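Local coordinates for designed protein (Trypanosoma brucei, PDB 6IEV), which is of no established function but, as a designed protein with a thioredoxin-family fold, probably serves as a test of folding and stability, at residues A[26-31]-A[85-90]; A[61-66]-A[70-75]. One frame throughout, in Å; residues are numbered along the deposited sequence.

Contact 1 (A[26-31]-A[85-90])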
loop_
_atom_site.group_PDB
_atom_site.type_symbol
_atom_site.label_atom_id
_atom_site.label_comp_id
_atom_site.label_asym_id
_atom_site.label_seq_id
_atom_site.Cartn_x
_atom_site.Cartn_y
_atom_site.Cartn_z
ATOM N N MET A 26 -10.105 4.074 25.202
ATOM C CA MET A 26 -10.308 3.926 26.639
ATOM C C MET A 26 -11.750 3.678 27.074
ATOM O O MET A 26 -11.950 3.144 28.164
ATOM C CB MET A 26 -9.777 5.152 27.364
ATOM C CG MET A 26 -8.330 5.019 27.719
ATOM S SD MET A 26 -7.813 6.558 28.428
ATOM C CE MET A 26 -8.613 7.708 27.307
ATOM N N SER A 27 -12.761 4.049 26.287
ATOM C CA SER A 27 -14.141 4.003 26.771
ATOM C C SER A 27 -15.092 3.910 25.592
ATOM O O SER A 27 -14.756 4.283 24.458
ATOM C CB SER A 27 -14.507 5.254 27.582
ATOM O OG SER A 27 -14.485 6.414 26.733
ATOM N N LEU A 28 -16.313 3.467 25.897
ATOM C CA LEU A 28 -17.361 3.425 24.884
ATOM C C LEU A 28 -17.665 4.820 24.350
ATOM O O LEU A 28 -17.775 5.015 23.131
ATOM C CB LEU A 28 -18.612 2.761 25.466
ATOM C CG LEU A 28 -19.761 2.539 24.488
ATOM C CD1 LEU A 28 -19.292 1.748 23.279
ATOM C CD2 LEU A 28 -20.892 1.835 25.172
ATOM N N GLU A 29 -17.682 5.822 25.231
ATOM C CA GLU A 29 -17.960 7.178 24.782
ATOM C C GLU A 29 -16.893 7.668 23.805
ATOM O O GLU A 29 -17.214 8.275 22.778
ATOM C CB GLU A 29 -18.046 8.131 25.975
ATOM C CG GLU A 29 -18.349 9.560 25.563
ATOM C CD GLU A 29 -19.661 9.666 24.787
ATOM O OE1 GLU A 29 -20.610 8.914 25.124
ATOM O OE2 GLU A 29 -19.733 10.477 23.830
ATOM N N GLU A 30 -15.621 7.393 24.083
ATOM C CA GLU A 30 -14.595 7.762 23.117
ATOM C C GLU A 30 -14.786 7.001 21.814
ATOM O O GLU A 30 -14.658 7.572 20.731
ATOM C CB GLU A 30 -13.201 7.505 23.682
ATOM C CG GLU A 30 -12.098 7.858 22.688
ATOM C CD GLU A 30 -10.713 7.439 23.175
ATOM O OE1 GLU A 30 -9.715 7.905 22.608
ATOM O OE2 GLU A 30 -10.619 6.627 24.120
ATOM N N LEU A 31 -15.116 5.713 21.898
ATOM C CA LEU A 31 -15.243 4.903 20.690
ATOM C C LEU A 31 -16.414 5.364 19.824
ATOM O O LEU A 31 -16.309 5.386 18.594
ATOM C CB LEU A 31 -15.395 3.427 21.071
ATOM C CG LEU A 31 -15.567 2.412 19.939
ATOM C CD1 LEU A 31 -14.567 2.671 18.814
ATOM C CD2 LEU A 31 -15.402 1.010 20.472
ATOM N N GLU A 85 -19.925 -5.280 24.988
ATOM C CA GLU A 85 -21.365 -5.515 24.939
ATOM C C GLU A 85 -22.017 -4.724 23.808
ATOM O O GLU A 85 -22.844 -5.261 23.063
ATOM C CB GLU A 85 -21.999 -5.146 26.291
ATOM C CG GLU A 85 -21.760 -6.150 27.423
ATOM C CD GLU A 85 -22.067 -5.571 28.817
ATOM O OE1 GLU A 85 -22.725 -4.509 28.901
ATOM O OE2 GLU A 85 -21.646 -6.176 29.832
ATOM N N TRP A 86 -21.645 -3.448 23.664
ATOM C CA TRP A 86 -22.318 -2.560 22.725
ATOM C C TRP A 86 -22.207 -3.060 21.294
ATOM O O TRP A 86 -23.153 -2.939 20.513
ATOM C CB TRP A 86 -21.723 -1.155 22.819
ATOM C CG TRP A 86 -22.403 -0.179 21.915
ATOM C CD1 TRP A 86 -22.152 0.042 20.580
ATOM C CD2 TRP A 86 -23.463 0.702 22.273
ATOM N NE1 TRP A 86 -22.994 1.013 20.098
ATOM C CE2 TRP A 86 -23.809 1.433 21.118
ATOM C CE3 TRP A 86 -24.153 0.948 23.462
ATOM C CZ2 TRP A 86 -24.808 2.398 21.125
ATOM C CZ3 TRP A 86 -25.141 1.901 23.466
ATOM C CH2 TRP A 86 -25.458 2.619 22.307
ATOM N N TYR A 87 -21.043 -3.560 20.918
ATOM C CA TYR A 87 -20.807 -4.070 19.578
ATOM C C TYR A 87 -21.053 -5.565 19.459
ATOM O O TYR A 87 -20.729 -6.150 18.422
ATOM C CB TYR A 87 -19.378 -3.719 19.141
ATOM C CG TYR A 87 -19.255 -2.274 18.753
ATOM C CD1 TYR A 87 -19.074 -1.293 19.720
ATOM C CD2 TYR A 87 -19.339 -1.881 17.425
ATOM C CE1 TYR A 87 -18.979 0.043 19.371
ATOM C CE2 TYR A 87 -19.234 -0.551 17.065
ATOM C CZ TYR A 87 -19.054 0.406 18.040
ATOM O OH TYR A 87 -18.956 1.734 17.699
ATOM N N ASN A 88 -21.608 -6.196 20.499
ATOM C CA ASN A 88 -22.004 -7.602 20.440
ATOM C C ASN A 88 -20.843 -8.510 20.035
ATOM O O ASN A 88 -20.972 -9.373 19.166
ATOM C CB ASN A 88 -23.205 -7.791 19.515
ATOM C CG ASN A 88 -24.516 -7.706 20.267
ATOM O OD1 ASN A 88 -25.310 -6.785 20.058
ATOM N ND2 ASN A 88 -24.735 -8.652 21.184
ATOM N N ILE A 89 -19.701 -8.318 20.686
ATOM C CA ILE A 89 -18.503 -9.094 20.380
ATOM C C ILE A 89 -18.599 -10.432 21.099
ATOM O O ILE A 89 -18.594 -10.486 22.334
ATOM C CB ILE A 89 -17.230 -8.356 20.803
ATOM C CG1 ILE A 89 -17.153 -6.975 20.146
ATOM C CG2 ILE A 89 -16.023 -9.235 20.519
ATOM C CD1 ILE A 89 -17.221 -7.012 18.624
ATOM N N THR A 90 -18.613 -11.514 20.326
ATOM C CA THR A 90 -18.803 -12.844 20.873
ATOM C C THR A 90 -17.511 -13.645 20.987
ATOM O O THR A 90 -17.469 -14.615 21.749
ATOM C CB THR A 90 -19.794 -13.619 19.997
ATOM O OG1 THR A 90 -19.234 -13.795 18.693
ATOM C CG2 THR A 90 -21.084 -12.834 19.852
#
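Leu28 reaches over from the first turn of helix 28-35 and sets both of its methyls on Trp86, near the end of helix 81-86. CD1 rests on the root of that side chain, 3.8 Å from Trp86 CB, while CD2 goes on to the six-membered ring and meets Trp86 CE3 at 3.8 Å. The two side chains cross at about a right angle, with both methyls on one side of the ring system, by CB and CG and on to CE3. One turn on, Leu31 gives the more enclosed half: its CD2 lies 3.9 Å from Tyr87 CE1, and Leu28 CD1 comes to the edge of the same phenol ring, 4.3 Å from Tyr87 CE1. Leu31 itself is buried, backed by Ile25 and by Ile43 of strand 40-46. In this thioredoxin-like fold the contact joins the first helix to the end of helix 81-86, where a Schellman motif with Asn88 at positive phi closes the helix ahead of strand 94-99. Tyr87, the first residue to leave helical geometry, has CG anti to its carbonyl carbon (chi1 -76°), which carries the ring toward helix 28-35; its hydroxyl is hydrogen-bonded to Glu98. The loose side belongs to Trp86: the residue is exposed, and apart from Leu28 its side chain also touches Arg32. The polar bonds of 26-31 gather at the start of helix 28-35. Ser27 is the N-cap, with OG accepting from Glu30 N at 3.0 Å, and Glu30 OE2 in turn takes Met26 N at 2.8 Å in a nearly straight bond (174°). Glu30 OE1 is held by His23, which ties this helix start back to strand 23-24.

Contact 2 (A[61-66]-A[70-75])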
loop_
_atom_site.group_PDB
_atom_site.type_symbol
_atom_site.label_atom_id
_atom_site.label_comp_id
_atom_site.label_asym_id
_atom_site.label_seq_id
_atom_site.Cartn_x
_atom_site.Cartn_y
_atom_site.Cartn_z
ATOM N N ARG A 61 -1.451 -1.302 12.040
ATOM C CA ARG A 61 -0.681 -0.092 11.830
ATOM C C ARG A 61 -0.340 0.116 10.342
ATOM O O ARG A 61 -0.503 1.219 9.802
ATOM C CB ARG A 61 0.595 -0.157 12.657
ATOM C CG ARG A 61 1.381 1.047 12.401
ATOM C CD ARG A 61 2.660 1.063 13.128
ATOM N NE ARG A 61 2.959 -0.316 13.496
ATOM C CZ ARG A 61 4.133 -0.934 13.354
ATOM N NH1 ARG A 61 5.122 -0.399 12.595
ATOM N NH2 ARG A 61 4.265 -2.185 13.780
ATOM N N LYS A 62 0.148 -0.928 9.658
ATOM C CA LYS A 62 0.456 -0.769 8.231
ATOM C C LYS A 62 -0.792 -0.451 7.436
ATOM O O LYS A 62 -0.754 0.328 6.479
ATOM C CB LYS A 62 1.128 -2.010 7.647
ATOM C CG LYS A 62 2.242 -1.668 6.620
ATOM C CD LYS A 62 1.752 -1.658 5.169
ATOM C CE LYS A 62 2.916 -1.731 4.173
ATOM N NZ LYS A 62 3.602 -0.412 3.979
ATOM N N LEU A 63 -1.909 -1.054 7.810
ATOM C CA LEU A 63 -3.121 -0.809 7.052
ATOM C C LEU A 63 -3.571 0.639 7.192
ATOM O O LEU A 63 -4.205 1.180 6.281
ATOM C CB LEU A 63 -4.193 -1.803 7.500
ATOM C CG LEU A 63 -5.542 -1.832 6.802
ATOM C CD1 LEU A 63 -6.094 -3.234 6.922
ATOM C CD2 LEU A 63 -6.495 -0.840 7.441
ATOM N N ALA A 64 -3.259 1.289 8.318
ATOM C CA ALA A 64 -3.591 2.706 8.426
ATOM C C ALA A 64 -2.660 3.543 7.563
ATOM O O ALA A 64 -3.049 4.614 7.076
ATOM C CB ALA A 64 -3.504 3.169 9.882
ATOM N N GLU A 65 -1.420 3.079 7.393
ATOM C CA GLU A 65 -0.457 3.815 6.585
ATOM C C GLU A 65 -0.819 3.756 5.109
ATOM O O GLU A 65 -0.724 4.764 4.404
ATOM C CB GLU A 65 0.945 3.248 6.816
ATOM C CG GLU A 65 1.445 3.363 8.258
ATOM C CD GLU A 65 2.803 2.700 8.479
ATOM O OE1 GLU A 65 3.376 2.854 9.579
ATOM O OE2 GLU A 65 3.305 2.027 7.555
ATOM N N VAL A 66 -1.294 2.599 4.640
ATOM C CA VAL A 66 -1.585 2.390 3.224
ATOM C C VAL A 66 -2.993 2.810 2.841
ATOM O O VAL A 66 -3.299 2.922 1.644
ATOM C CB VAL A 66 -1.293 0.902 2.938
ATOM C CG1 VAL A 66 -2.059 0.382 1.754
ATOM C CG2 VAL A 66 0.188 0.707 2.751
ATOM N N VAL A 70 -8.847 5.835 6.299
ATOM C CA VAL A 70 -9.209 4.748 7.197
ATOM C C VAL A 70 -8.536 5.003 8.535
ATOM O O VAL A 70 -7.328 5.261 8.583
ATOM C CB VAL A 70 -8.823 3.379 6.610
ATOM C CG1 VAL A 70 -8.666 2.349 7.699
ATOM C CG2 VAL A 70 -9.893 2.944 5.629
ATOM N N ASP A 71 -9.316 4.963 9.612
ATOM C CA ASP A 71 -8.764 5.040 10.959
ATOM C C ASP A 71 -8.884 3.685 11.640
ATOM O O ASP A 71 -9.868 2.967 11.454
ATOM C CB ASP A 71 -9.458 6.135 11.781
ATOM C CG ASP A 71 -9.334 7.533 11.129
ATOM O OD1 ASP A 71 -8.198 7.965 10.809
ATOM O OD2 ASP A 71 -10.380 8.199 10.941
ATOM N N THR A 72 -7.856 3.318 12.390
ATOM C CA THR A 72 -7.802 2.024 13.040
ATOM C C THR A 72 -7.798 2.226 14.547
ATOM O O THR A 72 -7.151 3.146 15.056
ATOM C CB THR A 72 -6.564 1.217 12.582
ATOM O OG1 THR A 72 -5.350 1.888 12.961
ATOM C CG2 THR A 72 -6.582 1.026 11.052
ATOM N N TYR A 73 -8.491 1.329 15.254
ATOM C CA TYR A 73 -8.662 1.430 16.698
ATOM C C TYR A 73 -8.507 0.055 17.328
ATOM O O TYR A 73 -8.762 -0.974 16.692
ATOM C CB TYR A 73 -10.032 2.031 17.068
ATOM C CG TYR A 73 -10.268 3.412 16.465
ATOM C CD1 TYR A 73 -9.777 4.563 17.091
ATOM C CD2 TYR A 73 -10.970 3.563 15.267
ATOM C CE1 TYR A 73 -9.986 5.821 16.556
ATOM C CE2 TYR A 73 -11.179 4.825 14.713
ATOM C CZ TYR A 73 -10.688 5.945 15.365
ATOM O OH TYR A 73 -10.906 7.194 14.837
ATOM N N SER A 74 -8.091 0.066 18.590
ATOM C CA SER A 74 -7.876 -1.126 19.394
ATOM C C SER A 74 -8.684 -1.022 20.687
ATOM O O SER A 74 -8.585 -0.025 21.409
ATOM C CB SER A 74 -6.384 -1.259 19.736
ATOM O OG SER A 74 -6.111 -2.547 20.248
ATOM N N VAL A 75 -9.432 -2.069 21.022
ATOM C CA VAL A 75 -10.234 -2.058 22.236
ATOM C C VAL A 75 -9.903 -3.301 23.048
ATOM O O VAL A 75 -10.167 -4.423 22.606
ATOM C CB VAL A 75 -11.734 -1.991 21.927
ATOM C CG1 VAL A 75 -12.539 -2.172 23.238
ATOM C CG2 VAL A 75 -12.053 -0.668 21.230
#
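Leu63 and Val70 make the purely apolar part of this contact: CD2 of Leu63 comes to 3.9 Å from Val70 CG1, the two side chains crossing at a slant. The same Leu63 CD2 lies 4.1 Å from Thr72 CG2, so one methyl bridges two strand residues whose side chains face the helix. With CG anti to the backbone N (chi1 -176°), the leucine sends its end closer to the strand than its CB direction alone would suggest. Leu119 of helix 112-123 also touches it. Helix 53-66 here is the connection of a beta-alpha-beta crossover from strand 40-46 to strand 70-76, and so joins parallel neighbours of the thioredoxin-like sheet, 40-46 being its central strand. Residues 61-66 run nearly antiparallel to residues 70-75, at 165°, with the axes of these two segments 7.8 Å apart. Mixed contact of methyl and hydroxyl comes from Ala64, whose CB meets Thr72 across both branches, 3.8 Å from OG1 and 3.9 Å from CG2. The backbones come nearest at Ala64 and Val70, whose CA atoms are 6.1 Å apart. Ser21 covers the Ala64 and Thr72 side chains from the N-terminal segment. On the strand, Asp71 points away from the helix and forms a salt bridge with Arg39.

In the fold
Contact 2 is core throughout, all four of its touching residues being buried, whereas contact 1 grades from buried Leu31 out to exposed Trp86. Their centres lie about 17 Å apart, on opposite sides of the chain's centre. They hold different elements: 61-66 with 70-75 joins a helix to a sheet strand within one crossover, while 26-31 with 85-90 brings together two helix ends distant in sequence. Both rest on apolar packing, but contact 1 sets leucine methyls against aromatic rings, and contact 2 uses aliphatic side chains and a threonine. Strand 70-76 links them, since Leu31 CD2 touches Val75 CG2 at 3.8 Å.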